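Uncharacterized protein (Thermus thermophilus HB8, PDB 6SCE) is a CRISPR defence DNA nuclease of a Type III system, activated by cyclic oligoadenylate, which is probably sensed through CARF-type domains. Local coordinates at residues A284-A296 with V364-N378. Numbering follows the deposited sequence.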
ATOM      1  N   ALA A 284     -19.315  22.925  -0.422  1.00 34.17           N
ATOM      2  CA  ALA A 284     -18.912  22.581   0.922  1.00 33.73           C
ATOM      3  C   ALA A 284     -19.553  21.260   1.343  1.00 35.24           C
ATOM      4  O   ALA A 284     -20.560  20.809   0.767  1.00 33.82           O
ATOM      5  CB  ALA A 284     -19.309  23.655   1.899  1.00 35.32           C
ATOM      6  N   LEU A 285     -18.979  20.657   2.377  1.00 33.82           N
ATOM      7  CA  LEU A 285     -19.565  19.465   2.965  1.00 35.05           C
ATOM      8  C   LEU A 285     -20.805  19.805   3.792  1.00 34.06           C
ATOM      9  O   LEU A 285     -20.800  20.785   4.541  1.00 35.67           O
ATOM     10  CB  LEU A 285     -18.535  18.743   3.857  1.00 33.61           C
ATOM     11  CG  LEU A 285     -17.297  18.225   3.104  1.00 33.37           C
ATOM     12  CD1 LEU A 285     -16.162  17.867   4.074  1.00 34.23           C
ATOM     13  CD2 LEU A 285     -17.625  17.056   2.190  1.00 34.49           C
ATOM     14  N   PRO A 286     -21.854  18.965   3.698  1.00 36.88           N
ATOM     15  CA  PRO A 286     -23.045  19.155   4.550  1.00 37.88           C
ATOM     16  C   PRO A 286     -22.671  19.021   6.007  1.00 40.86           C
ATOM     17  O   PRO A 286     -21.837  18.162   6.344  1.00 38.34           O
ATOM     18  CB  PRO A 286     -23.970  17.985   4.164  1.00 38.45           C
ATOM     19  CG  PRO A 286     -23.465  17.477   2.864  1.00 40.10           C
ATOM     20  CD  PRO A 286     -22.008  17.855   2.744  1.00 36.63           C
ATOM     21  N   LEU A 287     -23.276  19.845   6.863  1.00 38.40           N
ATOM     22  CA  LEU A 287     -23.050  19.771   8.301  1.00 40.94           C
ATOM     23  C   LEU A 287     -23.599  18.451   8.819  1.00 38.39           C
ATOM     24  O   LEU A 287     -24.520  17.884   8.222  1.00 40.60           O
ATOM     25  CB  LEU A 287     -23.689  20.966   9.040  1.00 42.76           C
ATOM     26  CG  LEU A 287     -23.060  22.340   8.750  1.00 45.86           C
ATOM     27  CD1 LEU A 287     -23.656  23.414   9.646  1.00 46.52           C
ATOM     28  CD2 LEU A 287     -21.537  22.318   8.921  1.00 44.06           C
ATOM     29  N   PRO A 288     -22.974  17.904   9.868  1.00 38.34           N
ATOM     30  CA  PRO A 288     -23.397  16.630  10.388  1.00 40.40           C
ATOM     31  C   PRO A 288     -24.693  16.747  11.176  1.00 42.57           C
ATOM     32  O   PRO A 288     -24.913  17.751  11.841  1.00 41.40           O
ATOM     33  CB  PRO A 288     -22.259  16.242  11.326  1.00 39.70           C
ATOM     34  CG  PRO A 288     -21.672  17.531  11.747  1.00 39.61           C
ATOM     35  CD  PRO A 288     -21.778  18.408  10.551  1.00 39.77           C
ATOM     36  N   GLN A 289     -25.523  15.724  11.080  1.00 44.51           N
ATOM     37  CA  GLN A 289     -26.789  15.663  11.814  1.00 49.11           C
ATOM     38  C   GLN A 289     -26.796  14.608  12.910  1.00 49.71           C
ATOM     39  O   GLN A 289     -27.621  14.670  13.818  1.00 52.09           O
ATOM     40  CB  GLN A 289     -27.929  15.395  10.841  1.00 53.72           C
ATOM     41  CG  GLN A 289     -28.112  16.520   9.847  1.00 59.24           C
ATOM     42  CD  GLN A 289     -29.470  16.498   9.209  1.00 68.00           C
ATOM     43  OE1 GLN A 289     -30.329  17.323   9.534  1.00 71.73           O
ATOM     44  NE2 GLN A 289     -29.688  15.539   8.305  1.00 70.33           N
ATOM     45  N   GLU A 290     -25.858  13.668  12.855  1.00 47.43           N
ATOM     46  CA  GLU A 290     -25.922  12.460  13.658  1.00 50.35           C
ATOM     47  C   GLU A 290     -24.500  11.984  13.952  1.00 47.93           C
ATOM     48  O   GLU A 290     -23.668  11.984  13.061  1.00 49.98           O
ATOM     49  CB  GLU A 290     -26.653  11.408  12.834  1.00 56.94           C
ATOM     50  CG  GLU A 290     -27.503  10.440  13.618  1.00 64.81           C
ATOM     51  CD  GLU A 290     -28.327   9.543  12.718  1.00 65.93           C
ATOM     52  OE1 GLU A 290     -28.184   9.622  11.476  1.00 68.25           O
ATOM     53  OE2 GLU A 290     -29.122   8.757  13.263  1.00 75.04           O
ATOM     54  N   GLY A 291     -24.222  11.616  15.195  1.00 41.15           N
ATOM     55  CA  GLY A 291     -22.937  11.060  15.576  1.00 42.97           C
ATOM     56  C   GLY A 291     -23.020   9.573  15.849  1.00 41.35           C
ATOM     57  O   GLY A 291     -24.127   9.031  15.938  1.00 41.03           O
ATOM     58  N   PRO A 292     -21.878   8.893  15.991  1.00 38.12           N
ATOM     59  CA  PRO A 292     -20.534   9.471  15.810  1.00 35.72           C
ATOM     60  C   PRO A 292     -20.185   9.774  14.347  1.00 35.50           C
ATOM     61  O   PRO A 292     -20.805   9.236  13.413  1.00 35.37           O
ATOM     62  CB  PRO A 292     -19.603   8.359  16.315  1.00 36.97           C
ATOM     63  CG  PRO A 292     -20.460   7.401  17.055  1.00 39.22           C
ATOM     64  CD  PRO A 292     -21.819   7.500  16.454  1.00 37.24           C
ATOM     65  N   LEU A 293     -19.190  10.630  14.171  1.00 35.21           N
ATOM     66  CA  LEU A 293     -18.631  10.978  12.881  1.00 35.15           C
ATOM     67  C   LEU A 293     -17.256  10.365  12.730  1.00 32.40           C
ATOM     68  O   LEU A 293     -16.499  10.284  13.701  1.00 30.75           O
ATOM     69  CB  LEU A 293     -18.389  12.473  12.797  1.00 40.47           C
ATOM     70  CG  LEU A 293     -19.458  13.402  12.290  1.00 47.22           C
ATOM     71  CD1 LEU A 293     -20.723  13.223  13.075  1.00 50.48           C
ATOM     72  CD2 LEU A 293     -18.944  14.821  12.404  1.00 48.66           C
ATOM     73  N   LEU A 294     -16.936   9.988  11.504  1.00 29.90           N
ATOM     74  CA  LEU A 294     -15.566   9.606  11.127  1.00 28.69           C
ATOM     75  C   LEU A 294     -15.136  10.494   9.980  1.00 27.82           C
ATOM     76  O   LEU A 294     -15.827  10.586   8.963  1.00 29.95           O
ATOM     77  CB  LEU A 294     -15.493   8.154  10.706  1.00 27.93           C
ATOM     78  CG  LEU A 294     -14.153   7.636  10.159  1.00 28.11           C
ATOM     79  CD1 LEU A 294     -13.038   7.864  11.177  1.00 27.44           C
ATOM     80  CD2 LEU A 294     -14.265   6.172   9.789  1.00 28.97           C
ATOM     81  N   LEU A 295     -13.998  11.145  10.155  1.00 27.40           N
ATOM     82  CA  LEU A 295     -13.354  11.921   9.114  1.00 28.06           C
ATOM     83  C   LEU A 295     -12.082  11.192   8.687  1.00 28.47           C
ATOM     84  O   LEU A 295     -11.298  10.782   9.529  1.00 25.75           O
ATOM     85  CB  LEU A 295     -12.972  13.295   9.625  1.00 30.27           C
ATOM     86  CG  LEU A 295     -13.959  14.033  10.515  1.00 33.21           C
ATOM     87  CD1 LEU A 295     -13.369  15.383  10.887  1.00 36.18           C
ATOM     88  CD2 LEU A 295     -15.283  14.164   9.836  1.00 33.29           C
ATOM     89  N   ALA A 296     -11.901  11.028   7.385  1.00 26.22           N
ATOM     90  CA  ALA A 296     -10.745  10.319   6.868  1.00 27.14           C
ATOM     91  C   ALA A 296     -10.408  10.739   5.452  1.00 27.61           C
ATOM     92  O   ALA A 296     -11.294  11.192   4.692  1.00 27.78           O
ATOM     93  CB  ALA A 296     -10.996   8.811   6.896  1.00 25.64           C
ATOM     94  N   VAL A 364     -17.275  21.209   9.848  1.00 34.40           N
ATOM     95  CA  VAL A 364     -17.911  19.953  10.186  1.00 35.65           C
ATOM     96  C   VAL A 364     -17.531  19.606  11.628  1.00 36.34           C
ATOM     97  O   VAL A 364     -18.377  19.267  12.454  1.00 38.11           O
ATOM     98  CB  VAL A 364     -17.481  18.837   9.194  1.00 34.00           C
ATOM     99  CG1 VAL A 364     -17.907  17.457   9.663  1.00 32.93           C
ATOM    100  CG2 VAL A 364     -17.980  19.140   7.800  1.00 33.94           C
ATOM    101  N   VAL A 365     -16.246  19.720  11.938  1.00 33.24           N
ATOM    102  CA  VAL A 365     -15.771  19.497  13.287  1.00 33.86           C
ATOM    103  C   VAL A 365     -16.481  20.431  14.284  1.00 37.18           C
ATOM    104  O   VAL A 365     -16.969  19.988  15.322  1.00 36.45           O
ATOM    105  CB  VAL A 365     -14.250  19.717  13.361  1.00 33.53           C
ATOM    106  CG1 VAL A 365     -13.737  19.703  14.793  1.00 35.15           C
ATOM    107  CG2 VAL A 365     -13.544  18.658  12.536  1.00 33.27           C
ATOM    108  N   GLU A 366     -16.521  21.707  13.959  1.00 40.03           N
ATOM    109  CA  GLU A 366     -17.066  22.700  14.882  1.00 45.95           C
ATOM    110  C   GLU A 366     -18.551  22.447  15.141  1.00 44.44           C
ATOM    111  O   GLU A 366     -18.978  22.460  16.289  1.00 41.89           O
ATOM    112  CB  GLU A 366     -16.778  24.129  14.403  1.00 47.16           C
ATOM    113  CG  GLU A 366     -15.345  24.534  14.758  1.00 55.89           C
ATOM    114  CD  GLU A 366     -14.810  25.737  13.995  1.00 59.19           C
ATOM    115  OE1 GLU A 366     -15.609  26.495  13.409  1.00 59.26           O
ATOM    116  OE2 GLU A 366     -13.571  25.909  13.987  1.00 63.15           O
ATOM    117  N   GLU A 367     -19.305  22.165  14.086  1.00 42.59           N
ATOM    118  CA  GLU A 367     -20.714  21.807  14.232  1.00 41.70           C
ATOM    119  C   GLU A 367     -20.877  20.519  15.034  1.00 44.32           C
ATOM    120  O   GLU A 367     -21.712  20.447  15.932  1.00 44.16           O
ATOM    121  CB  GLU A 367     -21.389  21.728  12.865  1.00 40.81           C
ATOM    122  CG  GLU A 367     -22.852  21.315  12.882  1.00 45.00           C
ATOM    123  CD  GLU A 367     -23.788  22.355  13.492  1.00 46.55           C
ATOM    124  OE1 GLU A 367     -23.353  23.475  13.789  1.00 47.49           O
ATOM    125  OE2 GLU A 367     -24.974  22.026  13.675  1.00 50.83           O
ATOM    126  N   ALA A 368     -20.059  19.507  14.755  1.00 41.42           N
ATOM    127  CA  ALA A 368     -20.140  18.261  15.494  1.00 41.38           C
ATOM    128  C   ALA A 368     -19.914  18.451  16.985  1.00 42.51           C
ATOM    129  O   ALA A 368     -20.640  17.862  17.808  1.00 46.19           O
ATOM    130  CB  ALA A 368     -19.150  17.249  14.951  1.00 42.16           C
ATOM    131  N   LEU A 369     -18.921  19.260  17.337  1.00 43.47           N
ATOM    132  CA  LEU A 369     -18.574  19.481  18.735  1.00 47.37           C
ATOM    133  C   LEU A 369     -19.634  20.325  19.447  1.00 49.22           C
ATOM    134  O   LEU A 369     -19.866  20.164  20.642  1.00 53.30           O
ATOM    135  CB  LEU A 369     -17.192  20.139  18.857  1.00 47.83           C
ATOM    136  CG  LEU A 369     -16.019  19.230  18.442  1.00 47.84           C
ATOM    137  CD1 LEU A 369     -14.723  20.023  18.524  1.00 47.59           C
ATOM    138  CD2 LEU A 369     -15.940  17.941  19.264  1.00 48.68           C
ATOM    139  N   ARG A 370     -20.279  21.202  18.700  1.00 53.02           N
ATOM    140  CA  ARG A 370     -21.372  22.027  19.210  1.00 56.57           C
ATOM    141  C   ARG A 370     -22.563  21.147  19.600  1.00 55.94           C
ATOM    142  O   ARG A 370     -23.147  21.292  20.682  1.00 50.20           O
ATOM    143  CB  ARG A 370     -21.763  23.004  18.104  1.00 58.86           C
ATOM    144  CG  ARG A 370     -22.798  24.059  18.444  1.00 64.71           C
ATOM    145  CD  ARG A 370     -22.867  25.091  17.318  1.00 65.85           C
ATOM    146  NE  ARG A 370     -21.549  25.695  17.075  1.00 67.65           N
ATOM    147  CZ  ARG A 370     -20.861  25.676  15.926  1.00 69.04           C
ATOM    148  NH1 ARG A 370     -19.666  26.264  15.875  1.00 69.43           N
ATOM    149  NH2 ARG A 370     -21.340  25.101  14.823  1.00 67.37           N
ATOM    150  N   ARG A 371     -22.897  20.216  18.709  1.00 54.44           N
ATOM    151  CA  ARG A 371     -24.019  19.309  18.891  1.00 52.78           C
ATOM    152  C   ARG A 371     -23.720  18.087  19.740  1.00 48.66           C
ATOM    153  O   ARG A 371     -24.598  17.253  19.945  1.00 50.74           O
ATOM    154  CB  ARG A 371     -24.534  18.846  17.535  1.00 55.18           C
ATOM    155  CG  ARG A 371     -25.211  19.942  16.733  1.00 63.94           C
ATOM    156  CD  ARG A 371     -25.479  19.491  15.308  1.00 67.63           C
ATOM    157  NE  ARG A 371     -26.365  18.330  15.242  1.00 75.40           N
ATOM    158  CZ  ARG A 371     -27.630  18.343  14.822  1.00 76.34           C
ATOM    159  NH1 ARG A 371     -28.220  19.465  14.415  1.00 77.96           N
ATOM    160  NH2 ARG A 371     -28.318  17.208  14.807  1.00 75.94           N
ATOM    161  N   GLY A 372     -22.493  17.958  20.225  1.00 45.51           N
ATOM    162  CA  GLY A 372     -22.115  16.809  21.033  1.00 45.26           C
ATOM    163  C   GLY A 372     -21.889  15.505  20.280  1.00 47.01           C
ATOM    164  O   GLY A 372     -21.816  14.451  20.906  1.00 46.35           O
ATOM    165  N   HIS A 373     -21.741  15.558  18.954  1.00 45.37           N
ATOM    166  CA  HIS A 373     -21.394  14.347  18.171  1.00 43.96           C
ATOM    167  C   HIS A 373     -19.919  13.997  18.393  1.00 42.51           C
ATOM    168  O   HIS A 373     -19.063  14.849  18.172  1.00 42.45           O
ATOM    169  CB  HIS A 373     -21.599  14.580  16.683  1.00 47.16           C
ATOM    170  CG  HIS A 373     -22.998  14.955  16.312  1.00 49.64           C
ATOM    171  ND1 HIS A 373     -24.101  14.443  16.957  1.00 54.69           N
ATOM    172  CD2 HIS A 373     -23.473  15.784  15.352  1.00 52.42           C
ATOM    173  CE1 HIS A 373     -25.196  14.955  16.428  1.00 52.81           C
ATOM    174  NE2 HIS A 373     -24.845  15.761  15.444  1.00 53.10           N
ATOM    175  N   PRO A 374     -19.616  12.760  18.839  1.00 40.79           N
ATOM    176  CA  PRO A 374     -18.225  12.322  18.863  1.00 38.04           C
ATOM    177  C   PRO A 374     -17.600  12.478  17.469  1.00 36.07           C
ATOM    178  O   PRO A 374     -18.217  12.087  16.475  1.00 36.30           O
ATOM    179  CB  PRO A 374     -18.322  10.849  19.233  1.00 39.03           C
ATOM    180  CG  PRO A 374     -19.626  10.712  19.944  1.00 41.80           C
ATOM    181  CD  PRO A 374     -20.535  11.714  19.318  1.00 41.25           C
ATOM    182  N   VAL A 375     -16.409  13.057  17.405  1.00 35.85           N
ATOM    183  CA  VAL A 375     -15.728  13.261  16.136  1.00 34.08           C
ATOM    184  C   VAL A 375     -14.453  12.454  16.114  1.00 31.63           C
ATOM    185  O   VAL A 375     -13.512  12.795  16.828  1.00 34.25           O
ATOM    186  CB  VAL A 375     -15.337  14.731  15.927  1.00 37.11           C
ATOM    187  CG1 VAL A 375     -14.711  14.906  14.544  1.00 38.70           C
ATOM    188  CG2 VAL A 375     -16.535  15.619  16.051  1.00 41.24           C
ATOM    189  N   HIS A 376     -14.415  11.416  15.282  1.00 31.38           N
ATOM    190  CA  HIS A 376     -13.217  10.582  15.110  1.00 30.40           C
ATOM    191  C   HIS A 376     -12.460  11.049  13.859  1.00 30.14           C
ATOM    192  O   HIS A 376     -13.059  11.358  12.834  1.00 29.76           O
ATOM    193  CB  HIS A 376     -13.582   9.111  14.957  1.00 31.51           C
ATOM    194  CG  HIS A 376     -14.273   8.532  16.150  1.00 32.11           C
ATOM    195  ND1 HIS A 376     -13.603   7.809  17.114  1.00 33.93           N
ATOM    196  CD2 HIS A 376     -15.565   8.574  16.539  1.00 33.05           C
ATOM    197  CE1 HIS A 376     -14.465   7.427  18.044  1.00 34.36           C
ATOM    198  NE2 HIS A 376     -15.659   7.873  17.719  1.00 33.43           N
ATOM    199  N   ALA A 377     -11.147  11.121  13.956  1.00 28.27           N
ATOM    200  CA  ALA A 377     -10.350  11.532  12.828  1.00 27.39           C
ATOM    201  C   ALA A 377      -9.240  10.527  12.656  1.00 28.69           C
ATOM    202  O   ALA A 377      -8.400  10.344  13.538  1.00 28.34           O
ATOM    203  CB  ALA A 377      -9.787  12.938  13.032  1.00 28.77           C
ATOM    204  N   ASN A 378      -9.232   9.869  11.515  1.00 25.38           N
ATOM    205  CA  ASN A 378      -8.181   8.944  11.208  1.00 26.20           C
ATOM    206  C   ASN A 378      -7.052   9.692  10.471  1.00 26.16           C
ATOM    207  O   ASN A 378      -7.294  10.385   9.487  1.00 26.63           O
ATOM    208  CB  ASN A 378      -8.703   7.819  10.316  1.00 26.99           C
ATOM    209  CG  ASN A 378      -7.596   6.895   9.890  1.00 28.60           C
ATOM    210  OD1 ASN A 378      -6.905   7.136   8.869  1.00 28.77           O
ATOM    211  ND2 ASN A 378      -7.340   5.889  10.714  1.00 26.17           N
TER
HETATM  212  O   HOH W   1     -26.176  20.121  12.011  1.00 63.40           O
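Val364 touches four residues of 285-295: its CG1 lies 3.9 Å from Leu293 CD2 and also meets Leu295 CD2 and the Pro288 ring, while CG2 reaches Leu285 CB. With CG1 anti to the backbone N (chi1 169°), CG1 is directed at the strand leucines and CG2 at Leu285. Leu295 sends CD1 across Val365, 3.7 Å from its CG2, and along Val375 CG1. Leu293 sets CD2 3.5 Å from Ala368 CB, a close fit of methyl on methyl. Leu293 and Leu295 point from the same face of a Rossmann-like sheet, the one helix 354-370 packs on before leading into strand 375-378, the parallel neighbour of 293-297, consistent with a CARF domain. Leu293 bonds to the residues flanking Val375, its N to Pro374 O at 2.9 Å and its O to His376 N; Leu295 does the same around Ala377, through His376 O and Asn378 N. Before the strand, one face of the His373 ring lies against Glu290 C and Gly291 N, and its NE2 accepts Arg371 NE at 3.0 Å from well outside the ring plane. With an alanine in place of His373, Arg371 NE would probably lose this acceptor and a gap would open against the Glu290-Gly291 peptide.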